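Local coordinates for protein PrgX (Enterococcus faecalis, PDB 2AWI) that acts as the receptor for the peptide sex pheromone cCF10 and, probably by binding DNA as a repressor, regulates conjugation in its host, at residues Y109-L114 with F149-E154; L163-V168 with L198-M203; S170-M175 with Q211-Q216; L188-V193 with E218-I223. The protein carries 1 engineered substitution. All blocks are in the same frame, centred on the assembly; numbering follows the deposited sequence.

Interaction 1 (Y109-L114 with F149-E154); sequences YFSIYL and FGIDCE. Engineered in segment 149-154: Cys153 (natural residue Tyr).
Two torsions bring Ser111 and Glu154 together: Ser111 OG swings opposite its own backbone N (chi1 -172°), and Glu154 has CG placed likewise (chi1 -172°), its chain extended beyond, so that a carboxylate arrives at the hydroxyl. Ser111 OG lies 2.8 Å from Glu154 OE2, and Asn158, one turn further along helix 150-159, also meets this hydroxyl. Glu154 OE2 is further engaged by Lys79 in a salt bridge, which would be expected to stabilise its negative charge here. A serine suits the site because its small side chain lets the two helices come near, with 7.2 Å between the CA atoms of Ser111 and Glu154. Beside the polar pair, the Ile151 CD1 methyl rests 3.8 Å from Ser111 CB, giving the hydroxymethyl group an apolar neighbour. The contact is a helix-helix packing within the receptor's C-terminal TPR region: it joins helix 107-122 to helix 150-159, while helix 74-87 supplies Lys79 and helix 128-142 packs against Phe110.

Interaction 2 (L163-V168 with L198-M203); sequences LPYEEV and LTISIM
Tyr165 meets Ile200 where the weakly bonded start of helix 165-172 approaches helix 184-203 in the receptor's C-terminal TPR region, the ring of the one crossing the branched side chain of the other at a slant. Tyr165 CD1 is 3.9 Å from Ile200 CG2, and the same methyl lies 4.1 Å from Tyr165 CB, so a single methyl touches CB and the near side of the ring. Aromatic and beta-branched groups suit such a joint: both are broad and apolar near the backbone, where the chains come to 7.6 Å between the CA atoms of Tyr165 and Ile200. Further along the ring, Tyr165 OH passes Ser201 OG at 3.9 Å, too far for a hydrogen bond. Farther out, each polar end has its own partners. The Tyr165 hydroxyl is hydrogen-bonded to Glu209 and Tyr213 on helix 207-220, which fixes the far end of the ring. Ser201 turns back along its own helix: with its hydroxyl beside its own backbone N (chi1 -62°), Ser201 OG bonds to the carbonyl O of Ala197.

Interaction 3 (S170-M175 with Q211-Q216); sequences SIIKPM and QYYINQ
Segment 170-175 passes from alpha helix into a tighter 3-10 turn, with Met175 N bonded to Ile172 O at 2.8 Å, while 211-216 is regular helix; in this helical TPR region their nearest CA atoms, Lys173 and Tyr212, stand 9.3 Å apart. Side chains bridge that distance. Lys173 bends at chi2 (-85°) and then runs straight, laying CD and the ammonium over one face of the Tyr212 ring. Its NZ sits 3.9 Å from the Tyr212 ring centroid, 18° off the normal, a cation-pi contact, and its CD makes a CH-pi contact farther along the same face. Lysine fits because it offers both methylenes and a charge, which Glu209 balances through a salt bridge to NZ. On the opposite face of Tyr212, Gln216 CG lies 3.7 Å above the ring plane, offset toward the rim. Ile172 meets Tyr213 roughly at a right angle, its CG2 at the ring edge, 4.2 Å from Tyr213 CE1. The Tyr213 hydroxyl, hydrogen-bonded to Tyr165, has Ile172 CD1 3.9 Å from its OH.

Interaction 4 (L188-V193 with E218-I223); sequences LTIQTV and EHLKTI
Helix 184-203 runs past the C-terminal part of helix 207-220, where a type I turn from Leu220 to Ile223 leads the chain off, and the CA atoms of Gln191 and Leu220 approach to 8.4 Å. Within the TPR region this pairs consecutive helices, and Leu220 forks across the gap. One prong, Leu220 CD1, presses on the aliphatic CG of Gln191, 3.5 Å away, which keeps the contact apolar; the other, Leu220 CD2, lies 4.0 Å from Ile190 CD1. Leucine serves well here, since its two methyls can touch two neighbours in sequence at once. Ile190 takes the less common rotamer with CG1 wedged between backbone N and carbonyl carbon (chi1 65°), and its extended end slides past Leu220 in the opposite direction. Lys221, in the turn, reaches back to form a salt bridge, its NZ 3.0 Å from Glu218 OE1, and forms another with Asp233. The backbone is held by Thr222, whose OG1 gives its proton to His219 O at 2.6 Å, in the carbonyl plane, an oxygen that also accepts from Thr222 N.

Interactions 1 and 4 are buried, whereas 2 and 3 are only partly so. The chemistry differs too: interaction 1 turns on a buried polar group backed by a charge, 2 on a tyrosine ring against an isoleucine methyl, 4 on aliphatic groups, and 3 on a cation lying over an aromatic face. Helix 165-172 serves 2 and 3, helix 184-203 serves 2 and 4, and helix 207-220 serves 3 and 4, so these three contacts tie together the same three helices. Leu198 CD2, packed 3.5 Å from Ile214 CG1, links 2 with 3. Interaction 1 joins the set where Asp152 and the engineered Cys153 pack on Met175, and Gly150 and Cys153 on Thr189. Interactions 1 and 4 also touch the second subunit.

Interaction 1 (Y109-L114 with F149-E154)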
loop_
_atom_site.group_PDB
_atom_site.type_symbol
_atom_site.label_atom_id
_atom_site.label_comp_id
_atom_site.label_asym_id
_atom_site.label_seq_id
_atom_site.Cartn_x
_atom_site.Cartn_y
_atom_site.Cartn_z
ATOM N N TYR A 109 -18.407 -32.726 31.843
ATOM C CA TYR A 109 -18.973 -33.781 31.004
ATOM C C TYR A 109 -19.948 -33.224 29.976
ATOM O O TYR A 109 -20.041 -33.736 28.860
ATOM C CB TYR A 109 -19.668 -34.843 31.862
ATOM C CG TYR A 109 -18.715 -35.894 32.386
ATOM C CD1 TYR A 109 -18.085 -36.783 31.515
ATOM C CD2 TYR A 109 -18.404 -35.968 33.743
ATOM C CE1 TYR A 109 -17.163 -37.719 31.982
ATOM C CE2 TYR A 109 -17.484 -36.901 34.221
ATOM C CZ TYR A 109 -16.866 -37.769 33.335
ATOM O OH TYR A 109 -15.940 -38.672 33.800
ATOM N N PHE A 110 -20.680 -32.175 30.333
ATOM C CA PHE A 110 -21.595 -31.612 29.356
ATOM C C PHE A 110 -20.760 -31.061 28.214
ATOM O O PHE A 110 -21.062 -31.292 27.044
ATOM C CB PHE A 110 -22.445 -30.490 29.952
ATOM C CG PHE A 110 -23.546 -30.032 29.039
ATOM C CD1 PHE A 110 -24.505 -30.935 28.591
ATOM C CD2 PHE A 110 -23.607 -28.713 28.602
ATOM C CE1 PHE A 110 -25.512 -30.532 27.718
ATOM C CE2 PHE A 110 -24.611 -28.298 27.727
ATOM C CZ PHE A 110 -25.565 -29.210 27.286
ATOM N N SER A 111 -19.700 -30.340 28.567
ATOM C CA SER A 111 -18.804 -29.756 27.578
ATOM C C SER A 111 -18.220 -30.846 26.677
ATOM O O SER A 111 -18.113 -30.670 25.466
ATOM C CB SER A 111 -17.676 -28.989 28.277
ATOM O OG SER A 111 -16.903 -28.259 27.338
ATOM N N ILE A 112 -17.850 -31.978 27.266
ATOM C CA ILE A 112 -17.299 -33.080 26.487
ATOM C C ILE A 112 -18.384 -33.608 25.548
ATOM O O ILE A 112 -18.137 -33.866 24.367
ATOM C CB ILE A 112 -16.818 -34.220 27.405
ATOM C CG1 ILE A 112 -15.625 -33.746 28.236
ATOM C CG2 ILE A 112 -16.434 -35.424 26.575
ATOM C CD1 ILE A 112 -15.190 -34.738 29.296
ATOM N N TYR A 113 -19.588 -33.753 26.094
ATOM C CA TYR A 113 -20.748 -34.227 25.349
ATOM C C TYR A 113 -20.941 -33.428 24.064
ATOM O O TYR A 113 -21.075 -34.002 22.987
ATOM C CB TYR A 113 -21.996 -34.108 26.228
ATOM C CG TYR A 113 -23.299 -34.250 25.480
ATOM C CD1 TYR A 113 -23.703 -35.484 24.967
ATOM C CD2 TYR A 113 -24.124 -33.144 25.271
ATOM C CE1 TYR A 113 -24.899 -35.616 24.265
ATOM C CE2 TYR A 113 -25.318 -33.262 24.572
ATOM C CZ TYR A 113 -25.701 -34.501 24.070
ATOM O OH TYR A 113 -26.888 -34.627 23.383
ATOM N N LEU A 114 -20.962 -32.103 24.182
ATOM C CA LEU A 114 -21.132 -31.240 23.012
ATOM C C LEU A 114 -19.959 -31.442 22.055
ATOM O O LEU A 114 -20.043 -31.114 20.867
ATOM C CB LEU A 114 -21.219 -29.766 23.435
ATOM C CG LEU A 114 -22.428 -29.381 24.297
ATOM C CD1 LEU A 114 -22.319 -27.921 24.742
ATOM C CD2 LEU A 114 -23.715 -29.619 23.509
ATOM N N PHE A 149 -19.013 -19.645 35.580
ATOM C CA PHE A 149 -17.587 -19.930 35.650
ATOM C C PHE A 149 -16.989 -20.164 34.265
ATOM O O PHE A 149 -17.708 -20.209 33.269
ATOM C CB PHE A 149 -17.348 -21.151 36.549
ATOM C CG PHE A 149 -18.152 -21.129 37.827
ATOM C CD1 PHE A 149 -19.449 -21.642 37.859
ATOM C CD2 PHE A 149 -17.630 -20.552 38.987
ATOM C CE1 PHE A 149 -20.216 -21.581 39.024
ATOM C CE2 PHE A 149 -18.389 -20.482 40.166
ATOM C CZ PHE A 149 -19.684 -20.996 40.184
ATOM N N GLY A 150 -15.668 -20.308 34.217
ATOM C CA GLY A 150 -14.985 -20.539 32.960
ATOM C C GLY A 150 -15.642 -21.621 32.123
ATOM O O GLY A 150 -15.935 -21.417 30.943
ATOM N N ILE A 151 -15.897 -22.770 32.732
ATOM C CA ILE A 151 -16.501 -23.880 32.006
ATOM C C ILE A 151 -17.870 -23.516 31.403
ATOM O O ILE A 151 -18.298 -24.115 30.406
ATOM C CB ILE A 151 -16.625 -25.119 32.918
ATOM C CG1 ILE A 151 -17.166 -26.308 32.126
ATOM C CG2 ILE A 151 -17.523 -24.797 34.095
ATOM C CD1 ILE A 151 -16.312 -26.704 30.940
ATOM N N ASP A 152 -18.556 -22.542 32.000
ATOM C CA ASP A 152 -19.846 -22.106 31.470
ATOM C C ASP A 152 -19.612 -21.390 30.142
ATOM O O ASP A 152 -20.357 -21.578 29.178
ATOM C CB ASP A 152 -20.558 -21.167 32.450
ATOM C CG ASP A 152 -21.069 -21.891 33.677
ATOM O OD1 ASP A 152 -21.815 -22.879 33.509
ATOM O OD2 ASP A 152 -20.727 -21.474 34.806
ATOM N N CYS A 153 -18.572 -20.567 30.086
ATOM C CA CYS A 153 -18.254 -19.867 28.851
ATOM C C CYS A 153 -17.690 -20.839 27.815
ATOM O O CYS A 153 -17.768 -20.591 26.618
ATOM C CB CYS A 153 -17.279 -18.722 29.125
ATOM S SG CYS A 153 -18.090 -17.304 29.926
ATOM N N GLU A 154 -17.139 -21.958 28.271
ATOM C CA GLU A 154 -16.612 -22.953 27.344
ATOM C C GLU A 154 -17.832 -23.637 26.728
ATOM O O GLU A 154 -17.909 -23.828 25.514
ATOM C CB GLU A 154 -15.742 -23.978 28.079
ATOM C CG GLU A 154 -14.998 -24.935 27.158
ATOM C CD GLU A 154 -14.185 -25.974 27.920
ATOM O OE1 GLU A 154 -13.375 -25.583 28.798
ATOM O OE2 GLU A 154 -14.352 -27.184 27.639
#

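Interaction 2 (L163-V168 with L198-M203)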
loop_
_atom_site.group_PDB
_atom_site.type_symbol
_atom_site.label_atom_id
_atom_site.label_comp_id
_atom_site.label_asym_id
_atom_site.label_seq_id
_atom_site.Cartn_x
_atom_site.Cartn_y
_atom_site.Cartn_z
ATOM N N LEU A 163 -25.510 -25.425 17.378
ATOM C CA LEU A 163 -26.871 -24.953 17.590
ATOM C C LEU A 163 -27.105 -23.619 16.888
ATOM O O LEU A 163 -26.195 -22.799 16.779
ATOM C CB LEU A 163 -27.116 -24.791 19.094
ATOM C CG LEU A 163 -28.344 -25.421 19.755
ATOM C CD1 LEU A 163 -28.455 -26.888 19.363
ATOM C CD2 LEU A 163 -28.225 -25.273 21.267
ATOM N N PRO A 164 -28.329 -23.392 16.386
ATOM C CA PRO A 164 -28.598 -22.117 15.713
ATOM C C PRO A 164 -28.297 -21.005 16.708
ATOM O O PRO A 164 -28.570 -21.146 17.898
ATOM C CB PRO A 164 -30.084 -22.214 15.378
ATOM C CG PRO A 164 -30.272 -23.694 15.148
ATOM C CD PRO A 164 -29.487 -24.300 16.290
ATOM N N TYR A 165 -27.732 -19.906 16.229
ATOM C CA TYR A 165 -27.381 -18.794 17.106
ATOM C C TYR A 165 -28.449 -18.403 18.132
ATOM O O TYR A 165 -28.147 -18.226 19.313
ATOM C CB TYR A 165 -27.019 -17.566 16.270
ATOM C CG TYR A 165 -26.646 -16.369 17.111
ATOM C CD1 TYR A 165 -25.437 -16.335 17.813
ATOM C CD2 TYR A 165 -27.515 -15.286 17.239
ATOM C CE1 TYR A 165 -25.107 -15.251 18.622
ATOM C CE2 TYR A 165 -27.196 -14.199 18.044
ATOM C CZ TYR A 165 -25.992 -14.188 18.735
ATOM O OH TYR A 165 -25.678 -13.124 19.543
ATOM N N GLU A 166 -29.694 -18.280 17.686
ATOM C CA GLU A 166 -30.781 -17.865 18.571
ATOM C C GLU A 166 -31.047 -18.734 19.802
ATOM O O GLU A 166 -31.504 -18.227 20.824
ATOM C CB GLU A 166 -32.074 -17.709 17.770
ATOM C CG GLU A 166 -33.110 -16.841 18.468
ATOM C CD GLU A 166 -32.621 -15.414 18.699
ATOM O OE1 GLU A 166 -33.347 -14.637 19.359
ATOM O OE2 GLU A 166 -31.516 -15.069 18.220
ATOM N N GLU A 167 -30.771 -20.032 19.711
ATOM C CA GLU A 167 -30.992 -20.930 20.843
ATOM C C GLU A 167 -29.875 -20.828 21.879
ATOM O O GLU A 167 -29.978 -21.387 22.972
ATOM C CB GLU A 167 -31.079 -22.382 20.370
ATOM C CG GLU A 167 -32.231 -22.682 19.442
ATOM C CD GLU A 167 -32.306 -24.153 19.090
ATOM O OE1 GLU A 167 -32.378 -24.982 20.027
ATOM O OE2 GLU A 167 -32.292 -24.481 17.881
ATOM N N VAL A 168 -28.809 -20.116 21.532
ATOM C CA VAL A 168 -27.679 -19.975 22.430
ATOM C C VAL A 168 -27.555 -18.560 22.973
ATOM O O VAL A 168 -27.296 -18.368 24.159
ATOM C CB VAL A 168 -26.363 -20.353 21.715
ATOM C CG1 VAL A 168 -25.190 -20.227 22.671
ATOM C CG2 VAL A 168 -26.457 -21.766 21.175
ATOM N N LEU A 198 -19.258 -13.042 17.929
ATOM C CA LEU A 198 -19.167 -11.886 17.035
ATOM C C LEU A 198 -18.959 -12.274 15.574
ATOM O O LEU A 198 -19.426 -11.585 14.668
ATOM C CB LEU A 198 -18.041 -10.951 17.490
ATOM C CG LEU A 198 -17.718 -9.761 16.583
ATOM C CD1 LEU A 198 -18.984 -8.998 16.269
ATOM C CD2 LEU A 198 -16.704 -8.853 17.259
ATOM N N THR A 199 -18.257 -13.376 15.346
ATOM C CA THR A 199 -18.010 -13.847 13.991
ATOM C C THR A 199 -19.352 -14.224 13.372
ATOM O O THR A 199 -19.672 -13.832 12.252
ATOM C CB THR A 199 -17.083 -15.088 13.994
ATOM O OG1 THR A 199 -15.820 -14.740 14.581
ATOM C CG2 THR A 199 -16.859 -15.599 12.579
ATOM N N ILE A 200 -20.131 -14.993 14.117
ATOM C CA ILE A 200 -21.443 -15.425 13.670
ATOM C C ILE A 200 -22.370 -14.224 13.448
ATOM O O ILE A 200 -23.099 -14.161 12.458
ATOM C CB ILE A 200 -22.060 -16.384 14.708
ATOM C CG1 ILE A 200 -21.242 -17.684 14.743
ATOM C CG2 ILE A 200 -23.518 -16.650 14.376
ATOM C CD1 ILE A 200 -21.604 -18.644 15.889
ATOM N N SER A 201 -22.317 -13.256 14.352
ATOM C CA SER A 201 -23.164 -12.077 14.246
ATOM C C SER A 201 -22.918 -11.254 12.993
ATOM O O SER A 201 -23.865 -10.739 12.392
ATOM C CB SER A 201 -22.984 -11.200 15.479
ATOM O OG SER A 201 -23.398 -11.913 16.627
ATOM N N ILE A 202 -21.647 -11.117 12.616
ATOM C CA ILE A 202 -21.274 -10.360 11.429
ATOM C C ILE A 202 -21.706 -11.123 10.181
ATOM O O ILE A 202 -22.138 -10.530 9.196
ATOM C CB ILE A 202 -19.739 -10.122 11.371
ATOM C CG1 ILE A 202 -19.330 -9.088 12.416
ATOM C CG2 ILE A 202 -19.324 -9.632 9.992
ATOM C CD1 ILE A 202 -19.938 -7.724 12.191
HETATM N N MSE A 203 -21.594 -12.444 10.237
HETATM C CA MSE A 203 -21.959 -13.292 9.108
HETATM C C MSE A 203 -23.470 -13.262 8.817
HETATM O O MSE A 203 -23.891 -13.520 7.692
HETATM C CB MSE A 203 -21.497 -14.727 9.374
HETATM C CG MSE A 203 -21.189 -15.527 8.121
HETATM SE SE MSE A 203 -19.700 -14.789 7.113
HETATM C CE MSE A 203 -20.698 -14.085 5.605
#

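Interaction 3 (S170-M175 with Q211-Q216)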
loop_
_atom_site.group_PDB
_atom_site.type_symbol
_atom_site.label_atom_id
_atom_site.label_comp_id
_atom_site.label_asym_id
_atom_site.label_seq_id
_atom_site.Cartn_x
_atom_site.Cartn_y
_atom_site.Cartn_z
ATOM N N SER A 170 -29.488 -16.244 24.085
ATOM C CA SER A 170 -30.157 -15.951 25.348
ATOM C C SER A 170 -29.424 -16.551 26.545
ATOM O O SER A 170 -29.576 -16.081 27.671
ATOM C CB SER A 170 -31.606 -16.449 25.306
ATOM O OG SER A 170 -31.667 -17.840 25.050
ATOM N N ILE A 171 -28.621 -17.581 26.298
ATOM C CA ILE A 171 -27.866 -18.233 27.364
ATOM C C ILE A 171 -26.555 -17.499 27.656
ATOM O O ILE A 171 -26.042 -17.540 28.771
ATOM C CB ILE A 171 -27.553 -19.702 26.995
ATOM C CG1 ILE A 171 -28.861 -20.473 26.808
ATOM C CG2 ILE A 171 -26.710 -20.349 28.084
ATOM C CD1 ILE A 171 -28.681 -21.920 26.407
ATOM N N ILE A 172 -26.029 -16.815 26.646
ATOM C CA ILE A 172 -24.775 -16.083 26.779
ATOM C C ILE A 172 -24.906 -14.757 27.523
ATOM O O ILE A 172 -24.134 -14.469 28.434
ATOM C CB ILE A 172 -24.161 -15.781 25.398
ATOM C CG1 ILE A 172 -23.923 -17.087 24.629
ATOM C CG2 ILE A 172 -22.861 -15.018 25.572
ATOM C CD1 ILE A 172 -23.250 -16.907 23.276
ATOM N N LYS A 173 -25.882 -13.956 27.119
ATOM C CA LYS A 173 -26.121 -12.639 27.702
ATOM C C LYS A 173 -25.994 -12.555 29.228
ATOM O O LYS A 173 -25.345 -11.646 29.749
ATOM C CB LYS A 173 -27.503 -12.135 27.284
ATOM C CG LYS A 173 -27.780 -12.211 25.793
ATOM C CD LYS A 173 -27.257 -11.005 25.029
ATOM C CE LYS A 173 -27.734 -11.048 23.583
ATOM N NZ LYS A 173 -27.503 -9.758 22.881
ATOM N N PRO A 174 -26.623 -13.491 29.963
ATOM C CA PRO A 174 -26.545 -13.468 31.429
ATOM C C PRO A 174 -25.153 -13.701 32.015
ATOM O O PRO A 174 -24.927 -13.499 33.211
ATOM C CB PRO A 174 -27.544 -14.547 31.845
ATOM C CG PRO A 174 -27.517 -15.495 30.704
ATOM C CD PRO A 174 -27.507 -14.576 29.508
HETATM N N MSE A 175 -24.218 -14.126 31.172
HETATM C CA MSE A 175 -22.865 -14.377 31.633
HETATM C C MSE A 175 -22.010 -13.130 31.536
HETATM O O MSE A 175 -20.939 -13.062 32.130
HETATM C CB MSE A 175 -22.236 -15.506 30.824
HETATM C CG MSE A 175 -22.926 -16.832 31.042
HETATM SE SE MSE A 175 -22.105 -18.249 30.058
HETATM C CE MSE A 175 -23.344 -19.677 30.493
ATOM N N GLN A 211 -22.542 -5.395 17.758
ATOM C CA GLN A 211 -22.121 -4.305 18.628
ATOM C C GLN A 211 -22.128 -4.777 20.083
ATOM O O GLN A 211 -21.281 -4.386 20.885
ATOM C CB GLN A 211 -23.048 -3.095 18.467
ATOM C CG GLN A 211 -22.532 -1.835 19.158
ATOM C CD GLN A 211 -23.525 -0.678 19.123
ATOM O OE1 GLN A 211 -23.211 0.436 19.549
ATOM N NE2 GLN A 211 -24.730 -0.940 18.620
ATOM N N TYR A 212 -23.088 -5.625 20.422
ATOM C CA TYR A 212 -23.169 -6.126 21.779
ATOM C C TYR A 212 -21.829 -6.753 22.146
ATOM O O TYR A 212 -21.178 -6.338 23.104
ATOM C CB TYR A 212 -24.290 -7.173 21.907
ATOM C CG TYR A 212 -24.269 -7.913 23.226
ATOM C CD1 TYR A 212 -24.615 -7.272 24.417
ATOM C CD2 TYR A 212 -23.836 -9.237 23.295
ATOM C CE1 TYR A 212 -24.522 -7.935 25.648
ATOM C CE2 TYR A 212 -23.738 -9.907 24.516
ATOM C CZ TYR A 212 -24.079 -9.250 25.686
ATOM O OH TYR A 212 -23.947 -9.898 26.899
ATOM N N TYR A 213 -21.421 -7.751 21.365
ATOM C CA TYR A 213 -20.174 -8.461 21.610
ATOM C C TYR A 213 -18.931 -7.580 21.515
ATOM O O TYR A 213 -18.012 -7.711 22.321
ATOM C CB TYR A 213 -20.082 -9.650 20.660
ATOM C CG TYR A 213 -21.172 -10.665 20.923
ATOM C CD1 TYR A 213 -21.239 -11.340 22.142
ATOM C CD2 TYR A 213 -22.152 -10.935 19.965
ATOM C CE1 TYR A 213 -22.256 -12.259 22.405
ATOM C CE2 TYR A 213 -23.170 -11.853 20.214
ATOM C CZ TYR A 213 -23.214 -12.511 21.437
ATOM O OH TYR A 213 -24.209 -13.428 21.687
ATOM N N ILE A 214 -18.901 -6.679 20.539
ATOM C CA ILE A 214 -17.770 -5.780 20.397
ATOM C C ILE A 214 -17.646 -4.978 21.689
ATOM O O ILE A 214 -16.541 -4.697 22.157
ATOM C CB ILE A 214 -17.967 -4.823 19.202
ATOM C CG1 ILE A 214 -17.830 -5.609 17.893
ATOM C CG2 ILE A 214 -16.962 -3.665 19.271
ATOM C CD1 ILE A 214 -17.901 -4.746 16.640
ATOM N N ASN A 215 -18.785 -4.616 22.270
ATOM C CA ASN A 215 -18.797 -3.858 23.516
ATOM C C ASN A 215 -18.325 -4.720 24.683
ATOM O O ASN A 215 -17.535 -4.272 25.515
ATOM C CB ASN A 215 -20.204 -3.327 23.808
ATOM C CG ASN A 215 -20.615 -2.205 22.870
ATOM O OD1 ASN A 215 -21.755 -1.741 22.904
ATOM N ND2 ASN A 215 -19.685 -1.758 22.035
ATOM N N GLN A 216 -18.813 -5.956 24.755
ATOM C CA GLN A 216 -18.403 -6.850 25.832
ATOM C C GLN A 216 -16.886 -7.062 25.792
ATOM O O GLN A 216 -16.208 -6.995 26.819
ATOM C CB GLN A 216 -19.116 -8.203 25.722
ATOM C CG GLN A 216 -20.610 -8.159 26.018
ATOM C CD GLN A 216 -20.951 -7.307 27.234
ATOM O OE1 GLN A 216 -20.369 -7.464 28.309
ATOM N NE2 GLN A 216 -21.904 -6.399 27.065
#

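Interaction 4 (L188-V193 with E218-I223)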
loop_
_atom_site.group_PDB
_atom_site.type_symbol
_atom_site.label_atom_id
_atom_site.label_comp_id
_atom_site.label_asym_id
_atom_site.label_seq_id
_atom_site.Cartn_x
_atom_site.Cartn_y
_atom_site.Cartn_z
ATOM N N LEU A 188 -8.954 -16.416 28.796
ATOM C CA LEU A 188 -9.021 -16.915 27.427
ATOM C C LEU A 188 -10.425 -17.409 27.089
ATOM O O LEU A 188 -10.985 -17.074 26.051
ATOM C CB LEU A 188 -8.032 -18.067 27.238
ATOM C CG LEU A 188 -7.426 -18.330 25.853
ATOM C CD1 LEU A 188 -7.161 -19.810 25.724
ATOM C CD2 LEU A 188 -8.340 -17.880 24.746
ATOM N N THR A 189 -10.977 -18.210 27.986
ATOM C CA THR A 189 -12.297 -18.788 27.814
ATOM C C THR A 189 -13.427 -17.766 27.680
ATOM O O THR A 189 -14.307 -17.917 26.835
ATOM C CB THR A 189 -12.603 -19.715 28.978
ATOM O OG1 THR A 189 -11.525 -20.651 29.119
ATOM C CG2 THR A 189 -13.902 -20.467 28.730
ATOM N N ILE A 190 -13.407 -16.730 28.506
ATOM C CA ILE A 190 -14.448 -15.723 28.437
ATOM C C ILE A 190 -14.317 -14.901 27.157
ATOM O O ILE A 190 -15.286 -14.284 26.713
ATOM C CB ILE A 190 -14.396 -14.792 29.658
ATOM C CG1 ILE A 190 -13.092 -13.994 29.651
ATOM C CG2 ILE A 190 -14.495 -15.620 30.939
ATOM C CD1 ILE A 190 -12.986 -13.011 30.782
ATOM N N GLN A 191 -13.119 -14.908 26.566
ATOM C CA GLN A 191 -12.851 -14.170 25.333
ATOM C C GLN A 191 -13.252 -14.956 24.093
ATOM O O GLN A 191 -13.743 -14.387 23.122
ATOM C CB GLN A 191 -11.366 -13.822 25.229
ATOM C CG GLN A 191 -10.972 -12.508 25.874
ATOM C CD GLN A 191 -9.466 -12.353 26.000
ATOM O OE1 GLN A 191 -8.857 -12.854 26.944
ATOM N NE2 GLN A 191 -8.858 -11.670 25.037
ATOM N N THR A 192 -13.032 -16.265 24.128
ATOM C CA THR A 192 -13.355 -17.124 22.997
ATOM C C THR A 192 -14.825 -16.990 22.609
ATOM O O THR A 192 -15.158 -16.930 21.426
ATOM C CB THR A 192 -13.044 -18.600 23.322
ATOM O OG1 THR A 192 -11.664 -18.722 23.694
ATOM C CG2 THR A 192 -13.309 -19.493 22.109
ATOM N N VAL A 193 -15.688 -16.940 23.620
ATOM C CA VAL A 193 -17.125 -16.813 23.421
ATOM C C VAL A 193 -17.444 -15.597 22.580
ATOM O O VAL A 193 -18.133 -15.692 21.574
ATOM C CB VAL A 193 -17.885 -16.647 24.762
ATOM C CG1 VAL A 193 -19.363 -16.427 24.486
ATOM C CG2 VAL A 193 -17.681 -17.860 25.642
ATOM N N GLU A 218 -14.543 -5.131 24.393
ATOM C CA GLU A 218 -13.835 -3.910 24.727
ATOM C C GLU A 218 -13.894 -3.594 26.210
ATOM O O GLU A 218 -12.986 -2.974 26.755
ATOM C CB GLU A 218 -14.376 -2.745 23.899
ATOM C CG GLU A 218 -13.932 -2.805 22.441
ATOM C CD GLU A 218 -12.415 -2.746 22.284
ATOM O OE1 GLU A 218 -11.880 -3.425 21.379
ATOM O OE2 GLU A 218 -11.757 -2.015 23.058
ATOM N N HIS A 219 -14.957 -4.026 26.872
ATOM C CA HIS A 219 -15.077 -3.775 28.294
ATOM C C HIS A 219 -14.062 -4.611 29.075
ATOM O O HIS A 219 -13.580 -4.188 30.129
ATOM C CB HIS A 219 -16.485 -4.104 28.786
ATOM C CG HIS A 219 -16.636 -3.972 30.267
ATOM N ND1 HIS A 219 -16.470 -2.770 30.922
ATOM C CD2 HIS A 219 -16.857 -4.899 31.228
ATOM C CE1 HIS A 219 -16.577 -2.967 32.223
ATOM N NE2 HIS A 219 -16.811 -4.249 32.437
ATOM N N LEU A 220 -13.749 -5.800 28.566
ATOM C CA LEU A 220 -12.783 -6.674 29.219
ATOM C C LEU A 220 -11.463 -5.946 29.446
ATOM O O LEU A 220 -10.763 -6.215 30.421
ATOM C CB LEU A 220 -12.513 -7.923 28.377
ATOM C CG LEU A 220 -13.624 -8.956 28.166
ATOM C CD1 LEU A 220 -13.028 -10.171 27.458
ATOM C CD2 LEU A 220 -14.222 -9.378 29.497
ATOM N N LYS A 221 -11.133 -5.023 28.543
ATOM C CA LYS A 221 -9.888 -4.266 28.635
ATOM C C LYS A 221 -9.827 -3.283 29.804
ATOM O O LYS A 221 -8.796 -2.648 30.022
ATOM C CB LYS A 221 -9.626 -3.510 27.325
ATOM C CG LYS A 221 -9.374 -4.412 26.124
ATOM C CD LYS A 221 -9.257 -3.613 24.826
ATOM C CE LYS A 221 -9.005 -4.543 23.635
ATOM N NZ LYS A 221 -9.077 -3.838 22.314
ATOM N N THR A 222 -10.919 -3.150 30.552
ATOM C CA THR A 222 -10.945 -2.233 31.691
ATOM C C THR A 222 -10.769 -3.008 32.990
ATOM O O THR A 222 -10.623 -2.414 34.063
ATOM C CB THR A 222 -12.284 -1.460 31.788
ATOM O OG1 THR A 222 -13.359 -2.390 31.964
ATOM C CG2 THR A 222 -12.528 -0.632 30.532
ATOM N N ILE A 223 -10.792 -4.332 32.888
ATOM C CA ILE A 223 -10.649 -5.185 34.057
ATOM C C ILE A 223 -9.213 -5.250 34.572
ATOM O O ILE A 223 -8.255 -5.314 33.800
ATOM C CB ILE A 223 -11.148 -6.614 33.758
ATOM C CG1 ILE A 223 -12.649 -6.582 33.450
ATOM C CG2 ILE A 223 -10.884 -7.522 34.949
ATOM C CD1 ILE A 223 -13.218 -7.917 32.975
#